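Local coordinates for hypothetical protein PH1897 (Pyrococcus horikoshii, PDB 1VDW) that probably hydrolyses fructose 1,6-bisphosphate to fructose 6-phosphate and phosphate with magnesium as cofactor, as a homodimer of the inositol monophosphatase superfamily, at residues E144-K156 against D164-E178. Residues are numbered along the deposited sequence; the frame is centred on the assembly and turned at random. Where two conformers were deposited one is given.
Sequences ELAEKPSISFYTK and DKVKRTRTLGAIALE. With EDO (1,2-ethanediol), chain C.
Tyr154 sets CG opposite its carbonyl carbon (chi1 -67°) and Ser152, in the conformer given, turns OG opposite its own N (chi1 162°), bringing both hydroxyls onto the Glu178 carboxylate. Tyr154 OH donates to the syn lone pair of Glu178 OE1 at 2.5 Å, OE1 lying at the ring edge, in its plane, while the carboxylate plane is turned 68° from the ring. Glu178 OE2 is gripped from opposite faces, by Ser152 OG at 2.7 Å and by Leu172 N at 2.9 Å. The phenol also accepts from Gly173 N (2.8 Å to Tyr154 OH), while Thr171 lays its methyl CG2 over one ring face in a CH-pi contact and spends OG1 on Phe153 O. Gly173 suits its turn because at its backbone angles a CB would press on the preceding carbonyl O. Earlier in the two segments, strands 150-154 and 168-170 pair in parallel, completing a beta-alpha-beta unit through helix 160-164. Arg168 NH1 donates within its guanidinium plane to Ser150 OG (2.8 Å), and Ile151 CD1 packs against Val166 CG1 on the other face. An alanine in place of Glu178 would probably leave both hydroxyls and Leu172 N without their acceptor and free the tyrosine ring to shift. The buried carboxylate, met by up to three donors, is thus likely to stay ionised, tying the helix start, where Ile175 nears predicted magnesium ligands Asp87 and Asp201, to the sheet.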
loop_
_atom_site.group_PDB
_atom_site.type_symbol
_atom_site.label_atom_id
_atom_site.label_comp_id
_atom_site.label_asym_id
_atom_site.label_seq_id
_atom_site.Cartn_x
_atom_site.Cartn_y
_atom_site.Cartn_z
ATOM N N GLU A 144 8.217 -8.642 -18.042
ATOM C CA GLU A 144 9.152 -9.744 -18.161
ATOM C C GLU A 144 9.969 -9.741 -16.871
ATOM O O GLU A 144 10.311 -8.676 -16.354
ATOM C CB GLU A 144 10.060 -9.523 -19.373
ATOM C CG GLU A 144 10.707 -10.785 -19.917
ATOM C CD GLU A 144 11.502 -10.530 -21.185
ATOM O OE1 GLU A 144 11.928 -11.512 -21.829
ATOM O OE2 GLU A 144 11.706 -9.347 -21.537
ATOM N N LEU A 145 10.254 -10.921 -16.335
ATOM C CA LEU A 145 11.045 -11.022 -15.112
ATOM C C LEU A 145 12.500 -10.774 -15.496
ATOM O O LEU A 145 13.102 -11.576 -16.210
ATOM C CB LEU A 145 10.889 -12.414 -14.492
ATOM C CG LEU A 145 11.597 -12.672 -13.159
ATOM C CD1 LEU A 145 11.121 -11.671 -12.108
ATOM C CD2 LEU A 145 11.319 -14.101 -12.710
ATOM N N ALA A 146 13.066 -9.667 -15.024
ATOM C CA ALA A 146 14.442 -9.323 -15.366
ATOM C C ALA A 146 15.313 -8.904 -14.188
ATOM O O ALA A 146 16.411 -8.384 -14.379
ATOM C CB ALA A 146 14.447 -8.225 -16.424
ATOM N N GLU A 147 14.824 -9.121 -12.974
ATOM C CA GLU A 147 15.577 -8.785 -11.768
ATOM C C GLU A 147 14.978 -9.543 -10.598
ATOM O O GLU A 147 13.987 -10.251 -10.765
ATOM C CB GLU A 147 15.529 -7.279 -11.493
ATOM C CG GLU A 147 14.131 -6.684 -11.455
ATOM C CD GLU A 147 14.123 -5.255 -10.942
ATOM O OE1 GLU A 147 15.022 -4.476 -11.324
ATOM O OE2 GLU A 147 13.210 -4.906 -10.164
ATOM N N LYS A 148 15.575 -9.417 -9.418
ATOM C CA LYS A 148 15.029 -10.119 -8.266
ATOM C C LYS A 148 13.598 -9.594 -8.151
ATOM O O LYS A 148 13.367 -8.384 -8.083
ATOM C CB LYS A 148 15.849 -9.830 -7.011
ATOM C CG LYS A 148 15.707 -10.910 -5.957
ATOM C CD LYS A 148 16.677 -10.708 -4.813
ATOM C CE LYS A 148 16.566 -11.843 -3.816
ATOM N NZ LYS A 148 17.553 -11.711 -2.711
ATOM N N PRO A 149 12.617 -10.503 -8.131
ATOM C CA PRO A 149 11.199 -10.143 -8.052
ATOM C C PRO A 149 10.655 -9.324 -6.892
ATOM O O PRO A 149 11.176 -9.335 -5.780
ATOM C CB PRO A 149 10.499 -11.495 -8.173
ATOM C CG PRO A 149 11.465 -12.430 -7.528
ATOM C CD PRO A 149 12.790 -11.967 -8.079
ATOM N N SER A 150 9.589 -8.595 -7.208
ATOM C CA SER A 150 8.860 -7.774 -6.248
ATOM C C SER A 150 7.506 -8.463 -6.203
ATOM O O SER A 150 6.869 -8.643 -7.240
ATOM C CB SER A 150 8.700 -6.344 -6.757
ATOM O OG SER A 150 9.959 -5.712 -6.885
ATOM N N ILE A 151 7.060 -8.847 -5.014
ATOM C CA ILE A 151 5.800 -9.564 -4.913
ATOM C C ILE A 151 4.884 -9.096 -3.801
ATOM O O ILE A 151 5.312 -8.415 -2.875
ATOM C CB ILE A 151 6.053 -11.084 -4.665
ATOM C CG1 ILE A 151 6.528 -11.320 -3.223
ATOM C CG2 ILE A 151 7.099 -11.604 -5.653
ATOM C CD1 ILE A 151 6.505 -12.785 -2.792
ATOM N N SER A 152 3.608 -9.445 -3.934
ATOM C CA SER A 152 2.630 -9.213 -2.881
ATOM C C SER A 152 2.677 -10.552 -2.137
ATOM O O SER A 152 2.705 -11.616 -2.769
ATOM C CB SER A 152 1.244 -8.950 -3.469
ATOM O OG SER A 152 0.223 -9.133 -2.508
ATOM N N PHE A 153 2.691 -10.502 -0.810
ATOM C CA PHE A 153 2.807 -11.720 -0.019
ATOM C C PHE A 153 1.970 -11.688 1.249
ATOM O O PHE A 153 2.078 -10.757 2.050
ATOM C CB PHE A 153 4.296 -11.934 0.317
ATOM C CG PHE A 153 4.601 -13.212 1.064
ATOM C CD1 PHE A 153 3.950 -14.406 0.759
ATOM C CD2 PHE A 153 5.606 -13.228 2.028
ATOM C CE1 PHE A 153 4.301 -15.595 1.403
ATOM C CE2 PHE A 153 5.960 -14.411 2.675
ATOM C CZ PHE A 153 5.306 -15.594 2.360
ATOM N N TYR A 154 1.135 -12.716 1.407
ATOM C CA TYR A 154 0.270 -12.888 2.574
ATOM C C TYR A 154 0.428 -14.319 3.082
ATOM O O TYR A 154 0.264 -15.275 2.321
ATOM C CB TYR A 154 -1.210 -12.719 2.219
ATOM C CG TYR A 154 -1.665 -11.344 1.788
ATOM C CD1 TYR A 154 -2.376 -10.523 2.661
ATOM C CD2 TYR A 154 -1.467 -10.905 0.486
ATOM C CE1 TYR A 154 -2.888 -9.304 2.244
ATOM C CE2 TYR A 154 -1.973 -9.684 0.059
ATOM C CZ TYR A 154 -2.687 -8.896 0.946
ATOM O OH TYR A 154 -3.227 -7.705 0.532
ATOM N N THR A 155 0.734 -14.464 4.366
ATOM C CA THR A 155 0.862 -15.783 4.973
ATOM C C THR A 155 0.606 -15.671 6.466
ATOM O O THR A 155 0.756 -14.602 7.053
ATOM C CB THR A 155 2.260 -16.391 4.758
ATOM O OG1 THR A 155 2.295 -17.702 5.341
ATOM C CG2 THR A 155 3.329 -15.525 5.404
ATOM N N LYS A 156 0.206 -16.781 7.073
ATOM C CA LYS A 156 -0.059 -16.824 8.506
ATOM C C LYS A 156 1.151 -17.439 9.197
ATOM O O LYS A 156 1.287 -17.368 10.420
ATOM C CB LYS A 156 -1.292 -17.687 8.790
ATOM C CG LYS A 156 -2.591 -17.166 8.188
ATOM C CD LYS A 156 -3.321 -16.219 9.134
ATOM C CE LYS A 156 -2.522 -14.961 9.432
ATOM N NZ LYS A 156 -3.230 -14.077 10.398
ATOM N N ASP A 164 13.483 -14.732 0.897
ATOM C CA ASP A 164 14.857 -14.836 0.414
ATOM C C ASP A 164 14.933 -14.748 -1.108
ATOM O O ASP A 164 15.929 -14.288 -1.665
ATOM C CB ASP A 164 15.471 -16.162 0.869
ATOM C CG ASP A 164 16.773 -16.477 0.155
ATOM O OD1 ASP A 164 17.767 -15.751 0.371
ATOM O OD2 ASP A 164 16.798 -17.450 -0.631
ATOM N N LYS A 165 13.868 -15.178 -1.773
ATOM C CA LYS A 165 13.811 -15.187 -3.232
ATOM C C LYS A 165 13.394 -13.865 -3.862
ATOM O O LYS A 165 13.431 -13.726 -5.084
ATOM C CB LYS A 165 12.830 -16.261 -3.706
ATOM C CG LYS A 165 13.006 -17.622 -3.060
ATOM C CD LYS A 165 14.327 -18.254 -3.448
ATOM C CE LYS A 165 14.494 -19.619 -2.799
ATOM N NZ LYS A 165 15.777 -20.272 -3.182
ATOM N N VAL A 166 13.005 -12.891 -3.044
ATOM C CA VAL A 166 12.539 -11.624 -3.592
ATOM C C VAL A 166 13.307 -10.390 -3.132
ATOM O O VAL A 166 13.965 -10.394 -2.091
ATOM C CB VAL A 166 11.033 -11.420 -3.268
ATOM C CG1 VAL A 166 10.246 -12.667 -3.644
ATOM C CG2 VAL A 166 10.851 -11.110 -1.794
ATOM N N LYS A 167 13.208 -9.329 -3.924
ATOM C CA LYS A 167 13.862 -8.061 -3.619
ATOM C C LYS A 167 13.030 -7.279 -2.598
ATOM O O LYS A 167 13.568 -6.582 -1.741
ATOM C CB LYS A 167 14.003 -7.232 -4.899
ATOM C CG LYS A 167 14.666 -5.879 -4.716
ATOM C CD LYS A 167 16.133 -6.029 -4.359
ATOM C CE LYS A 167 16.857 -4.694 -4.405
ATOM N NZ LYS A 167 18.312 -4.853 -4.134
ATOM N N ARG A 168 11.710 -7.402 -2.704
ATOM C CA ARG A 168 10.803 -6.698 -1.806
ATOM C C ARG A 168 9.434 -7.351 -1.820
ATOM O O ARG A 168 9.078 -8.076 -2.754
ATOM C CB ARG A 168 10.645 -5.237 -2.245
ATOM C CG ARG A 168 10.083 -5.092 -3.656
ATOM C CD ARG A 168 9.852 -3.636 -4.055
ATOM N NE ARG A 168 11.081 -2.842 -4.093
ATOM C CZ ARG A 168 12.027 -2.950 -5.023
ATOM N NH1 ARG A 168 11.908 -3.829 -6.009
ATOM N NH2 ARG A 168 13.090 -2.155 -4.976
ATOM N N THR A 169 8.666 -7.085 -0.770
ATOM C CA THR A 169 7.308 -7.584 -0.684
ATOM C C THR A 169 6.389 -6.417 -0.380
ATOM O O THR A 169 6.809 -5.373 0.144
ATOM C CB THR A 169 7.109 -8.622 0.451
ATOM O OG1 THR A 169 7.370 -8.003 1.714
ATOM C CG2 THR A 169 8.019 -9.826 0.267
ATOM N N ARG A 170 5.131 -6.608 -0.748
ATOM C CA ARG A 170 4.077 -5.654 -0.471
ATOM C C ARG A 170 2.923 -6.480 0.077
ATOM O O ARG A 170 2.713 -7.631 -0.324
ATOM C CB ARG A 170 3.626 -4.937 -1.742
ATOM C CG ARG A 170 4.671 -3.999 -2.336
ATOM C CD ARG A 170 4.850 -2.743 -1.483
ATOM N NE ARG A 170 5.853 -1.823 -2.016
ATOM C CZ ARG A 170 7.156 -1.903 -1.767
ATOM N NH1 ARG A 170 7.631 -2.867 -0.991
ATOM N NH2 ARG A 170 7.984 -1.002 -2.282
ATOM N N THR A 171 2.209 -5.908 1.030
ATOM C CA THR A 171 1.027 -6.546 1.603
ATOM C C THR A 171 0.123 -5.335 1.736
ATOM O O THR A 171 0.144 -4.610 2.731
ATOM C CB THR A 171 1.334 -7.203 2.953
ATOM O OG1 THR A 171 2.425 -8.121 2.795
ATOM C CG2 THR A 171 0.116 -7.967 3.453
ATOM N N LEU A 172 -0.662 -5.111 0.688
ATOM C CA LEU A 172 -1.487 -3.915 0.607
ATOM C C LEU A 172 -2.866 -3.920 1.229
ATOM O O LEU A 172 -3.394 -2.851 1.528
ATOM C CB LEU A 172 -1.585 -3.477 -0.861
ATOM C CG LEU A 172 -0.237 -3.337 -1.577
ATOM C CD1 LEU A 172 -0.464 -2.852 -3.002
ATOM C CD2 LEU A 172 0.668 -2.379 -0.818
ATOM N N GLY A 173 -3.449 -5.094 1.429
ATOM C CA GLY A 173 -4.774 -5.144 2.017
ATOM C C GLY A 173 -5.919 -5.062 1.018
ATOM O O GLY A 173 -7.056 -4.794 1.409
ATOM N N ALA A 174 -5.626 -5.282 -0.263
ATOM C CA ALA A 174 -6.651 -5.264 -1.317
ATOM C C ALA A 174 -6.139 -6.159 -2.440
ATOM O O ALA A 174 -5.512 -5.693 -3.398
ATOM C CB ALA A 174 -6.878 -3.851 -1.824
ATOM N N ILE A 175 -6.419 -7.450 -2.320
ATOM C CA ILE A 175 -5.939 -8.420 -3.289
ATOM C C ILE A 175 -6.321 -8.109 -4.739
ATOM O O ILE A 175 -5.571 -8.433 -5.659
ATOM C CB ILE A 175 -6.403 -9.853 -2.903
ATOM C CG1 ILE A 175 -5.435 -10.884 -3.484
ATOM C CG2 ILE A 175 -7.816 -10.123 -3.407
ATOM C CD1 ILE A 175 -4.065 -10.862 -2.831
ATOM N N ALA A 176 -7.474 -7.483 -4.953
ATOM C CA ALA A 176 -7.877 -7.153 -6.317
ATOM C C ALA A 176 -6.850 -6.217 -6.936
ATOM O O ALA A 176 -6.468 -6.381 -8.095
ATOM C CB ALA A 176 -9.258 -6.495 -6.329
ATOM N N LEU A 177 -6.402 -5.230 -6.169
ATOM C CA LEU A 177 -5.407 -4.301 -6.680
ATOM C C LEU A 177 -4.069 -4.980 -6.873
ATOM O O LEU A 177 -3.359 -4.695 -7.833
ATOM C CB LEU A 177 -5.223 -3.110 -5.739
ATOM C CG LEU A 177 -6.398 -2.141 -5.660
ATOM C CD1 LEU A 177 -6.007 -0.974 -4.779
ATOM C CD2 LEU A 177 -6.778 -1.649 -7.057
ATOM N N GLU A 178 -3.710 -5.879 -5.966
ATOM C CA GLU A 178 -2.427 -6.535 -6.112
ATOM C C GLU A 178 -2.406 -7.381 -7.380
ATOM O O GLU A 178 -1.410 -7.405 -8.096
ATOM C CB GLU A 178 -2.107 -7.301 -4.826
ATOM C CG GLU A 178 -1.682 -6.294 -3.747
ATOM C CD GLU A 178 -1.828 -6.783 -2.324
ATOM O OE1 GLU A 178 -2.962 -7.102 -1.916
ATOM O OE2 GLU A 178 -0.805 -6.829 -1.603
HETATM C C1 EDO C . -9.546 -9.777 1.266
HETATM O O1 EDO C . -10.342 -8.719 1.791
HETATM C C2 EDO C . -9.138 -9.435 -0.179
HETATM O O2 EDO C . -8.377 -8.214 -0.207
HETATM O O HOH W 1 13.592 -3.106 -8.350
HETATM O O HOH W 2 18.379 -13.103 -0.446
#